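Local structure of superoxide dismutase (Anaplasma phagocytophilum, 3JS4) at residues 57-66 with 90-98; 97-107 with 181-191. The protein probably converts superoxide radicals into molecular oxygen and hydrogen peroxide by cycling the oxidation state of an active-site iron ion. All coordinates share one frame; numbering follows the deposited sequence.

In the fold
Helix 89-106 is the element common to both contacts, which share Gln97 and Ile98 and have centres about 18 Å apart. Contact 1 joins the first part of this helix to the end of helix 39-60 and the turn after it; its centre lies about 19 Å from the centre of the chain. Contact 2 sets the second part against strand 179-186, its centre about 3 Å from that of the chain, and holds three iron ligands, His101, Asp186 and His190. The fourth protein ligand, His45, lies on helix 39-60, so both helices contribute a ligand to the iron. Contact 1 stands back from the site: the nearest side-chain atom of Ile98 is about 11 Å from the iron.

Contact 1: residues 57-66 with 90-98; sequences LNKLVVGTEF and AIFNNAAQI
Leu57 fits as a knob into a hole formed by Ile91, Asn94, Ala95 and Ile98, joining the two long helices of the alpha-hairpin domain of iron/manganese superoxide dismutases. Leu57 has CG anti to its backbone N (chi1 -174°) and chi2 near 64°, which sends its two methyls to neighbouring turns of helix 89-106. CD1 faces Ile91, whose side chain it crosses at about a right angle, with CG2 of Ile91 at 4.0 Å from CD1 of Leu57. Leu57 CD2 goes the other way, to Ala95 and to 3.6 Å from Ile98 CD1. One turn later, Leu60 lays its CB against CG1 of Ile91, 3.9 Å away, while its CD1 reaches Ala90 and the amide of Asn94. A type II beta turn from Val61 to Thr64 then brings the chain back, and the ring of Phe66 receives CD1 of Ile91 at its edge, 4.1 Å from CD2 of Phe66. Thr64 OG1 braces this return: it bonds to Val61 O and accepts from Phe66 N in an ST turn. No hydrogen bond crosses the interface. The amide of Asn94 is instead held within its own helix, ND2 donating to Ala90 O at 2.8 Å, on the opposite face of that carbonyl from Asn94 N.

Contact 2: residues 97-107 with 181-191; sequences QIWNHDFYWQS and PLATMDVWEHA. With FE (Fe (III) ion), chain E.
Ser107 OG is gripped from two sides of the contact: it accepts the N-H of Thr184, with 3.0 Å from Thr184 N to Ser107 OG and an N-H...O angle of 157°, and donates to Phe103 O. Deeper in, Gln97 O takes two donors of His101, the backbone N and the ring ND1, from opposite faces of the carbonyl plane. The bond from His101 ND1 to Gln97 O measures 2.6 Å and lies in the imidazole plane. Together with the metal bond, in which His101 NE2 binds the iron at 2.2 Å, it holds the ring's rotation. From the other segment come His190 NE2 and Asp186 OD2, the latter 2.0 Å from the iron, with the imidazole of His101 and the carboxylate of Asp186 turned 88° apart. A water on the metal makes weak bonds to Gln97 NE2 and Asp186 OD1; OD1 also accepts from Trp188 N in an Asx turn. This is the iron site of the superoxide dismutase fold, built where the alpha-hairpin domain meets the C-terminal domain: the axes of 97-106 and 181-186 pass 6.9 Å apart at 99°. The ring of Tyr104 lies flat on the CB of Asp186, a CH-pi contact of 3.8 Å from that CB to the centroid of the Tyr104 ring. The OH of Tyr104 is hydrogen-bonded to the OH of Tyr203. Phe103 turns the edge of its ring to Thr184 CG2 and Pro181 O.

Contact 1: residues 57-66 with 90-98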
loop_
_atom_site.group_PDB
_atom_site.type_symbol
_atom_site.label_atom_id
_atom_site.label_comp_id
_atom_site.label_asym_id
_atom_site.label_seq_id
_atom_site.Cartn_x
_atom_site.Cartn_y
_atom_site.Cartn_z
ATOM N N LEU A 57 -16.260 5.329 -7.049
ATOM C CA LEU A 57 -16.194 4.209 -8.002
ATOM C C LEU A 57 -17.574 3.598 -8.305
ATOM O O LEU A 57 -17.922 3.334 -9.472
ATOM C CB LEU A 57 -15.192 3.134 -7.550
ATOM C CG LEU A 57 -14.960 1.992 -8.561
ATOM C CD1 LEU A 57 -14.328 2.581 -9.844
ATOM C CD2 LEU A 57 -14.038 0.991 -7.951
ATOM N N ASN A 58 -18.367 3.377 -7.260
ATOM C CA ASN A 58 -19.747 2.944 -7.469
ATOM C C ASN A 58 -20.506 3.862 -8.431
ATOM O O ASN A 58 -21.227 3.373 -9.290
ATOM C CB ASN A 58 -20.503 2.801 -6.146
ATOM C CG ASN A 58 -20.131 1.527 -5.403
ATOM O OD1 ASN A 58 -19.862 0.508 -6.017
ATOM N ND2 ASN A 58 -20.134 1.581 -4.069
ATOM N N LYS A 59 -20.319 5.177 -8.302
ATOM C CA LYS A 59 -20.963 6.144 -9.210
ATOM C C LYS A 59 -20.423 6.097 -10.642
ATOM O O LYS A 59 -21.206 6.185 -11.595
ATOM C CB LYS A 59 -20.873 7.583 -8.679
ATOM C CG LYS A 59 -21.773 7.868 -7.451
ATOM C CD LYS A 59 -21.682 9.323 -7.013
ATOM C CE LYS A 59 -20.324 9.605 -6.390
ATOM N NZ LYS A 59 -20.093 11.067 -6.141
ATOM N N LEU A 60 -19.098 5.959 -10.780
ATOM C CA LEU A 60 -18.424 5.958 -12.098
ATOM C C LEU A 60 -18.641 4.735 -12.991
ATOM O O LEU A 60 -18.678 4.881 -14.215
ATOM C CB LEU A 60 -16.900 6.166 -11.963
ATOM C CG LEU A 60 -16.387 7.481 -11.377
ATOM C CD1 LEU A 60 -14.867 7.386 -11.145
ATOM C CD2 LEU A 60 -16.754 8.716 -12.226
ATOM N N VAL A 61 -18.738 3.538 -12.401
ATOM C CA VAL A 61 -18.838 2.289 -13.192
ATOM C C VAL A 61 -20.199 2.040 -13.856
ATOM O O VAL A 61 -20.317 1.112 -14.656
ATOM C CB VAL A 61 -18.414 1.030 -12.392
ATOM C CG1 VAL A 61 -17.002 1.193 -11.890
ATOM C CG2 VAL A 61 -19.411 0.698 -11.229
ATOM N N VAL A 62 -21.202 2.859 -13.537
ATOM C CA VAL A 62 -22.556 2.687 -14.090
ATOM C C VAL A 62 -22.524 2.784 -15.608
ATOM O O VAL A 62 -22.003 3.743 -16.138
ATOM C CB VAL A 62 -23.566 3.724 -13.495
ATOM C CG1 VAL A 62 -24.911 3.733 -14.272
ATOM C CG2 VAL A 62 -23.819 3.422 -12.010
ATOM N N GLY A 63 -23.055 1.772 -16.296
ATOM C CA GLY A 63 -23.092 1.756 -17.769
ATOM C C GLY A 63 -21.789 1.293 -18.423
ATOM O O GLY A 63 -21.648 1.339 -19.657
ATOM N N THR A 64 -20.829 0.847 -17.615
ATOM C CA THR A 64 -19.554 0.378 -18.155
ATOM C C THR A 64 -19.427 -1.124 -17.968
ATOM O O THR A 64 -20.238 -1.739 -17.279
ATOM C CB THR A 64 -18.346 1.062 -17.475
ATOM O OG1 THR A 64 -18.234 0.607 -16.118
ATOM C CG2 THR A 64 -18.477 2.573 -17.498
ATOM N N GLU A 65 -18.373 -1.703 -18.539
ATOM C CA GLU A 65 -18.088 -3.130 -18.376
ATOM C C GLU A 65 -17.844 -3.528 -16.919
ATOM O O GLU A 65 -17.881 -4.717 -16.578
ATOM C CB GLU A 65 -16.884 -3.538 -19.238
ATOM C CG GLU A 65 -15.596 -2.887 -18.799
ATOM C CD GLU A 65 -14.447 -3.146 -19.745
ATOM O OE1 GLU A 65 -14.054 -2.201 -20.455
ATOM O OE2 GLU A 65 -13.944 -4.286 -19.771
ATOM N N PHE A 66 -17.591 -2.544 -16.057
ATOM C CA PHE A 66 -17.307 -2.833 -14.652
ATOM C C PHE A 66 -18.528 -2.786 -13.720
ATOM O O PHE A 66 -18.413 -3.157 -12.553
ATOM C CB PHE A 66 -16.185 -1.932 -14.116
ATOM C CG PHE A 66 -15.017 -1.776 -15.052
ATOM C CD1 PHE A 66 -14.187 -2.862 -15.350
ATOM C CD2 PHE A 66 -14.733 -0.538 -15.623
ATOM C CE1 PHE A 66 -13.069 -2.704 -16.201
ATOM C CE2 PHE A 66 -13.635 -0.375 -16.480
ATOM C CZ PHE A 66 -12.802 -1.452 -16.772
ATOM N N ALA A 90 -10.521 8.183 -14.527
ATOM C CA ALA A 90 -11.204 8.372 -13.242
ATOM C C ALA A 90 -11.486 7.017 -12.584
ATOM O O ALA A 90 -11.316 6.852 -11.386
ATOM C CB ALA A 90 -12.499 9.210 -13.420
ATOM N N ILE A 91 -11.912 6.037 -13.373
ATOM C CA ILE A 91 -12.150 4.703 -12.849
ATOM C C ILE A 91 -10.839 4.112 -12.313
ATOM O O ILE A 91 -10.812 3.555 -11.224
ATOM C CB ILE A 91 -12.811 3.785 -13.897
ATOM C CG1 ILE A 91 -14.300 4.165 -14.055
ATOM C CG2 ILE A 91 -12.683 2.335 -13.475
ATOM C CD1 ILE A 91 -15.006 3.519 -15.284
ATOM N N PHE A 92 -9.759 4.251 -13.081
ATOM C CA PHE A 92 -8.447 3.816 -12.619
ATOM C C PHE A 92 -8.040 4.470 -11.295
ATOM O O PHE A 92 -7.680 3.776 -10.337
ATOM C CB PHE A 92 -7.363 4.064 -13.675
ATOM C CG PHE A 92 -5.971 4.095 -13.096
ATOM C CD1 PHE A 92 -5.366 2.916 -12.669
ATOM C CD2 PHE A 92 -5.292 5.314 -12.930
ATOM C CE1 PHE A 92 -4.076 2.932 -12.106
ATOM C CE2 PHE A 92 -3.997 5.357 -12.359
ATOM C CZ PHE A 92 -3.386 4.159 -11.939
ATOM N N ASN A 93 -8.076 5.800 -11.246
ATOM C CA ASN A 93 -7.696 6.517 -10.022
ATOM C C ASN A 93 -8.443 5.979 -8.790
ATOM O O ASN A 93 -7.835 5.766 -7.732
ATOM C CB ASN A 93 -7.992 8.017 -10.156
ATOM C CG ASN A 93 -7.071 8.730 -11.139
ATOM O OD1 ASN A 93 -5.962 8.269 -11.439
ATOM N ND2 ASN A 93 -7.519 9.898 -11.608
ATOM N N ASN A 94 -9.766 5.798 -8.911
ATOM C CA ASN A 94 -10.564 5.349 -7.761
ATOM C C ASN A 94 -10.406 3.874 -7.385
ATOM O O ASN A 94 -10.240 3.565 -6.187
ATOM C CB ASN A 94 -12.053 5.757 -7.889
ATOM C CG ASN A 94 -12.229 7.266 -7.778
ATOM O OD1 ASN A 94 -12.332 7.811 -6.677
ATOM N ND2 ASN A 94 -12.197 7.958 -8.930
ATOM N N ALA A 95 -10.453 2.986 -8.389
ATOM C CA ALA A 95 -10.223 1.548 -8.167
ATOM C C ALA A 95 -8.840 1.310 -7.576
ATOM O O ALA A 95 -8.692 0.553 -6.617
ATOM C CB ALA A 95 -10.364 0.758 -9.469
ATOM N N ALA A 96 -7.829 1.982 -8.139
ATOM C CA ALA A 96 -6.450 1.823 -7.689
ATOM C C ALA A 96 -6.312 2.320 -6.265
ATOM O O ALA A 96 -5.671 1.667 -5.427
ATOM C CB ALA A 96 -5.440 2.572 -8.650
ATOM N N GLN A 97 -6.921 3.465 -5.967
ATOM C CA GLN A 97 -6.856 3.957 -4.583
ATOM C C GLN A 97 -7.548 3.026 -3.598
ATOM O O GLN A 97 -7.078 2.872 -2.457
ATOM C CB GLN A 97 -7.326 5.418 -4.456
ATOM C CG GLN A 97 -6.315 6.433 -5.074
ATOM C CD GLN A 97 -5.027 6.530 -4.277
ATOM O OE1 GLN A 97 -4.141 5.681 -4.386
ATOM N NE2 GLN A 97 -4.906 7.579 -3.491
ATOM N N ILE A 98 -8.638 2.370 -4.017
ATOM C CA ILE A 98 -9.288 1.431 -3.085
ATOM C C ILE A 98 -8.361 0.239 -2.825
ATOM O O ILE A 98 -8.123 -0.155 -1.668
ATOM C CB ILE A 98 -10.651 0.896 -3.584
ATOM C CG1 ILE A 98 -11.688 2.018 -3.745
ATOM C CG2 ILE A 98 -11.176 -0.155 -2.588
ATOM C CD1 ILE A 98 -12.926 1.566 -4.616
#

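Contact 2: residues 97-107 with 181-191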
loop_
_atom_site.group_PDB
_atom_site.type_symbol
_atom_site.label_atom_id
_atom_site.label_comp_id
_atom_site.label_asym_id
_atom_site.label_seq_id
_atom_site.Cartn_x
_atom_site.Cartn_y
_atom_site.Cartn_z
ATOM N N GLN A 97 -6.921 3.465 -5.967
ATOM C CA GLN A 97 -6.856 3.957 -4.583
ATOM C C GLN A 97 -7.548 3.026 -3.598
ATOM O O GLN A 97 -7.078 2.872 -2.457
ATOM C CB GLN A 97 -7.326 5.418 -4.456
ATOM C CG GLN A 97 -6.315 6.433 -5.074
ATOM C CD GLN A 97 -5.027 6.530 -4.277
ATOM O OE1 GLN A 97 -4.141 5.681 -4.386
ATOM N NE2 GLN A 97 -4.906 7.579 -3.491
ATOM N N ILE A 98 -8.638 2.370 -4.017
ATOM C CA ILE A 98 -9.288 1.431 -3.085
ATOM C C ILE A 98 -8.361 0.239 -2.825
ATOM O O ILE A 98 -8.123 -0.155 -1.668
ATOM C CB ILE A 98 -10.651 0.896 -3.584
ATOM C CG1 ILE A 98 -11.688 2.018 -3.745
ATOM C CG2 ILE A 98 -11.176 -0.155 -2.588
ATOM C CD1 ILE A 98 -12.926 1.566 -4.616
ATOM N N TRP A 99 -7.846 -0.328 -3.915
ATOM C CA TRP A 99 -6.924 -1.476 -3.842
ATOM C C TRP A 99 -5.693 -1.108 -2.998
ATOM O O TRP A 99 -5.286 -1.871 -2.117
ATOM C CB TRP A 99 -6.491 -1.926 -5.263
ATOM C CG TRP A 99 -5.743 -3.282 -5.250
ATOM C CD1 TRP A 99 -6.278 -4.526 -5.537
ATOM C CD2 TRP A 99 -4.354 -3.510 -4.928
ATOM N NE1 TRP A 99 -5.312 -5.499 -5.401
ATOM C CE2 TRP A 99 -4.125 -4.908 -5.029
ATOM C CE3 TRP A 99 -3.280 -2.667 -4.568
ATOM C CZ2 TRP A 99 -2.863 -5.488 -4.780
ATOM C CZ3 TRP A 99 -2.021 -3.246 -4.314
ATOM C CH2 TRP A 99 -1.829 -4.652 -4.437
ATOM N N ASN A 100 -5.097 0.056 -3.261
ATOM C CA ASN A 100 -3.921 0.501 -2.503
ATOM C C ASN A 100 -4.176 0.663 -0.996
ATOM O O ASN A 100 -3.338 0.299 -0.171
ATOM C CB ASN A 100 -3.425 1.850 -3.018
ATOM C CG ASN A 100 -2.920 1.790 -4.454
ATOM O OD1 ASN A 100 -2.571 0.729 -4.955
ATOM N ND2 ASN A 100 -2.867 2.955 -5.110
ATOM N N HIS A 101 -5.291 1.281 -0.639
ATOM C CA HIS A 101 -5.633 1.441 0.782
ATOM C C HIS A 101 -5.906 0.088 1.455
ATOM O O HIS A 101 -5.475 -0.132 2.590
ATOM C CB HIS A 101 -6.814 2.414 0.966
ATOM C CG HIS A 101 -6.422 3.849 0.788
ATOM N ND1 HIS A 101 -6.354 4.449 -0.457
ATOM C CD2 HIS A 101 -6.007 4.783 1.681
ATOM C CE1 HIS A 101 -5.966 5.708 -0.312
ATOM N NE2 HIS A 101 -5.720 5.929 0.970
ATOM N N ASP A 102 -6.588 -0.825 0.760
ATOM C CA ASP A 102 -6.834 -2.159 1.334
ATOM C C ASP A 102 -5.456 -2.769 1.661
ATOM O O ASP A 102 -5.259 -3.347 2.737
ATOM C CB ASP A 102 -7.586 -3.111 0.368
ATOM C CG ASP A 102 -9.085 -2.796 0.203
ATOM O OD1 ASP A 102 -9.694 -2.031 0.982
ATOM O OD2 ASP A 102 -9.679 -3.357 -0.747
ATOM N N PHE A 103 -4.513 -2.640 0.733
ATOM C CA PHE A 103 -3.173 -3.218 0.888
ATOM C C PHE A 103 -2.434 -2.542 2.043
ATOM O O PHE A 103 -1.716 -3.199 2.820
ATOM C CB PHE A 103 -2.361 -3.011 -0.406
ATOM C CG PHE A 103 -1.283 -4.055 -0.628
ATOM C CD1 PHE A 103 -1.624 -5.361 -0.954
ATOM C CD2 PHE A 103 0.067 -3.723 -0.525
ATOM C CE1 PHE A 103 -0.638 -6.336 -1.156
ATOM C CE2 PHE A 103 1.055 -4.672 -0.736
ATOM C CZ PHE A 103 0.702 -5.988 -1.069
ATOM N N TYR A 104 -2.610 -1.221 2.148
ATOM C CA TYR A 104 -1.949 -0.430 3.189
ATOM C C TYR A 104 -2.399 -0.897 4.572
ATOM O O TYR A 104 -1.569 -1.047 5.479
ATOM C CB TYR A 104 -2.331 1.032 2.991
ATOM C CG TYR A 104 -1.892 2.036 4.025
ATOM C CD1 TYR A 104 -0.544 2.198 4.360
ATOM C CD2 TYR A 104 -2.834 2.898 4.613
ATOM C CE1 TYR A 104 -0.146 3.173 5.279
ATOM C CE2 TYR A 104 -2.451 3.880 5.514
ATOM C CZ TYR A 104 -1.112 4.021 5.838
ATOM O OH TYR A 104 -0.752 4.972 6.743
ATOM N N TRP A 105 -3.712 -1.072 4.769
ATOM C CA TRP A 105 -4.166 -1.486 6.094
ATOM C C TRP A 105 -3.618 -2.849 6.485
ATOM O O TRP A 105 -3.314 -3.074 7.668
ATOM C CB TRP A 105 -5.710 -1.457 6.239
ATOM C CG TRP A 105 -6.343 -0.135 5.833
ATOM C CD1 TRP A 105 -7.311 0.053 4.881
ATOM C CD2 TRP A 105 -6.051 1.163 6.367
ATOM N NE1 TRP A 105 -7.639 1.380 4.797
ATOM C CE2 TRP A 105 -6.896 2.084 5.703
ATOM C CE3 TRP A 105 -5.185 1.632 7.379
ATOM C CZ2 TRP A 105 -6.886 3.456 5.988
ATOM C CZ3 TRP A 105 -5.157 2.993 7.653
ATOM C CH2 TRP A 105 -6.006 3.896 6.951
ATOM N N GLN A 106 -3.530 -3.771 5.518
ATOM C CA GLN A 106 -2.968 -5.096 5.787
ATOM C C GLN A 106 -1.451 -5.062 6.043
ATOM O O GLN A 106 -0.895 -6.000 6.638
ATOM C CB GLN A 106 -3.270 -6.052 4.619
ATOM C CG GLN A 106 -4.737 -6.139 4.260
ATOM C CD GLN A 106 -4.989 -7.047 3.074
ATOM O OE1 GLN A 106 -5.141 -6.577 1.932
ATOM N NE2 GLN A 106 -5.016 -8.357 3.324
ATOM N N SER A 107 -0.809 -3.981 5.595
ATOM C CA SER A 107 0.629 -3.775 5.699
ATOM C C SER A 107 1.049 -3.264 7.086
ATOM O O SER A 107 2.217 -2.964 7.318
ATOM C CB SER A 107 1.080 -2.789 4.611
ATOM O OG SER A 107 0.963 -3.391 3.308
ATOM N N PRO A 181 3.916 -7.053 -5.250
ATOM C CA PRO A 181 3.874 -6.179 -4.059
ATOM C C PRO A 181 3.734 -6.998 -2.784
ATOM O O PRO A 181 2.999 -7.993 -2.769
ATOM C CB PRO A 181 2.620 -5.315 -4.279
ATOM C CG PRO A 181 1.756 -6.096 -5.232
ATOM C CD PRO A 181 2.685 -6.959 -6.068
ATOM N N LEU A 182 4.424 -6.568 -1.729
ATOM C CA LEU A 182 4.421 -7.257 -0.438
ATOM C C LEU A 182 3.884 -6.418 0.712
ATOM O O LEU A 182 3.251 -6.954 1.629
ATOM C CB LEU A 182 5.830 -7.747 -0.083
ATOM C CG LEU A 182 6.585 -8.607 -1.109
ATOM C CD1 LEU A 182 8.029 -8.888 -0.639
ATOM C CD2 LEU A 182 5.844 -9.927 -1.413
ATOM N N ALA A 183 4.185 -5.115 0.681
ATOM C CA ALA A 183 3.683 -4.152 1.679
ATOM C C ALA A 183 3.772 -2.749 1.112
ATOM O O ALA A 183 4.611 -2.480 0.242
ATOM C CB ALA A 183 4.494 -4.243 2.991
ATOM N N THR A 184 2.918 -1.843 1.608
ATOM C CA THR A 184 2.977 -0.465 1.167
ATOM C C THR A 184 2.815 0.491 2.353
ATOM O O THR A 184 2.206 0.155 3.370
ATOM C CB THR A 184 1.929 -0.134 0.046
ATOM O OG1 THR A 184 2.205 1.147 -0.537
ATOM C CG2 THR A 184 0.495 -0.115 0.586
ATOM N N MET A 185 3.376 1.676 2.178
ATOM C CA MET A 185 3.226 2.807 3.068
ATOM C C MET A 185 2.736 4.000 2.239
ATOM O O MET A 185 3.425 4.465 1.312
ATOM C CB MET A 185 4.573 3.139 3.706
ATOM C CG MET A 185 4.547 4.434 4.515
ATOM S SD MET A 185 6.146 4.859 5.249
ATOM C CE MET A 185 7.144 5.247 3.797
ATOM N N ASP A 186 1.530 4.455 2.550
ATOM C CA ASP A 186 0.920 5.644 1.947
ATOM C C ASP A 186 1.751 6.874 2.302
ATOM O O ASP A 186 1.967 7.161 3.496
ATOM C CB ASP A 186 -0.491 5.785 2.561
ATOM C CG ASP A 186 -1.379 6.800 1.850
ATOM O OD1 ASP A 186 -0.926 7.522 0.955
ATOM O OD2 ASP A 186 -2.563 6.891 2.228
ATOM N N VAL A 187 2.232 7.608 1.300
ATOM C CA VAL A 187 2.824 8.921 1.580
ATOM C C VAL A 187 2.051 10.143 1.029
ATOM O O VAL A 187 2.601 11.271 0.997
ATOM C CB VAL A 187 4.365 8.994 1.258
ATOM C CG1 VAL A 187 5.140 7.937 2.102
ATOM C CG2 VAL A 187 4.639 8.862 -0.209
ATOM N N TRP A 188 0.777 9.942 0.645
ATOM C CA TRP A 188 -0.077 11.101 0.454
ATOM C C TRP A 188 -0.054 11.866 1.765
ATOM O O TRP A 188 -0.066 11.257 2.866
ATOM C CB TRP A 188 -1.518 10.713 0.133
ATOM C CG TRP A 188 -1.791 10.250 -1.297
ATOM C CD1 TRP A 188 -1.266 9.143 -1.928
ATOM C CD2 TRP A 188 -2.709 10.839 -2.221
ATOM N NE1 TRP A 188 -1.770 9.036 -3.208
ATOM C CE2 TRP A 188 -2.674 10.051 -3.407
ATOM C CE3 TRP A 188 -3.582 11.945 -2.158
ATOM C CZ2 TRP A 188 -3.460 10.345 -4.531
ATOM C CZ3 TRP A 188 -4.367 12.239 -3.291
ATOM C CH2 TRP A 188 -4.292 11.439 -4.458
ATOM N N GLU A 189 -0.050 13.189 1.682
ATOM C CA GLU A 189 0.024 13.993 2.904
ATOM C C GLU A 189 -1.093 13.678 3.930
ATOM O O GLU A 189 -0.845 13.697 5.142
ATOM C CB GLU A 189 0.028 15.475 2.562
ATOM C CG GLU A 189 1.312 15.931 1.822
ATOM C CD GLU A 189 1.356 17.450 1.627
ATOM O OE1 GLU A 189 0.413 17.998 1.015
ATOM O OE2 GLU A 189 2.350 18.081 2.048
ATOM N N HIS A 190 -2.299 13.361 3.454
ATOM C CA HIS A 190 -3.389 12.993 4.403
ATOM C C HIS A 190 -3.119 11.745 5.239
ATOM O O HIS A 190 -3.812 11.526 6.264
ATOM C CB HIS A 190 -4.747 12.862 3.682
ATOM C CG HIS A 190 -4.829 11.685 2.761
ATOM N ND1 HIS A 190 -4.868 11.811 1.388
ATOM C CD2 HIS A 190 -4.911 10.353 3.020
ATOM C CE1 HIS A 190 -4.944 10.610 0.839
ATOM N NE2 HIS A 190 -4.967 9.708 1.805
ATOM N N ALA A 191 -2.128 10.930 4.841
ATOM C CA ALA A 191 -1.829 9.696 5.592
ATOM C C ALA A 191 -1.241 10.018 6.941
ATOM O O ALA A 191 -1.313 9.207 7.872
ATOM C CB ALA A 191 -0.863 8.784 4.829
HETATM FE FE FE E . -4.408 7.556 1.673
HETATM O O HOH W 1 -3.734 7.855 -0.453
HETATM O O HOH W 2 -2.749 6.685 7.950
#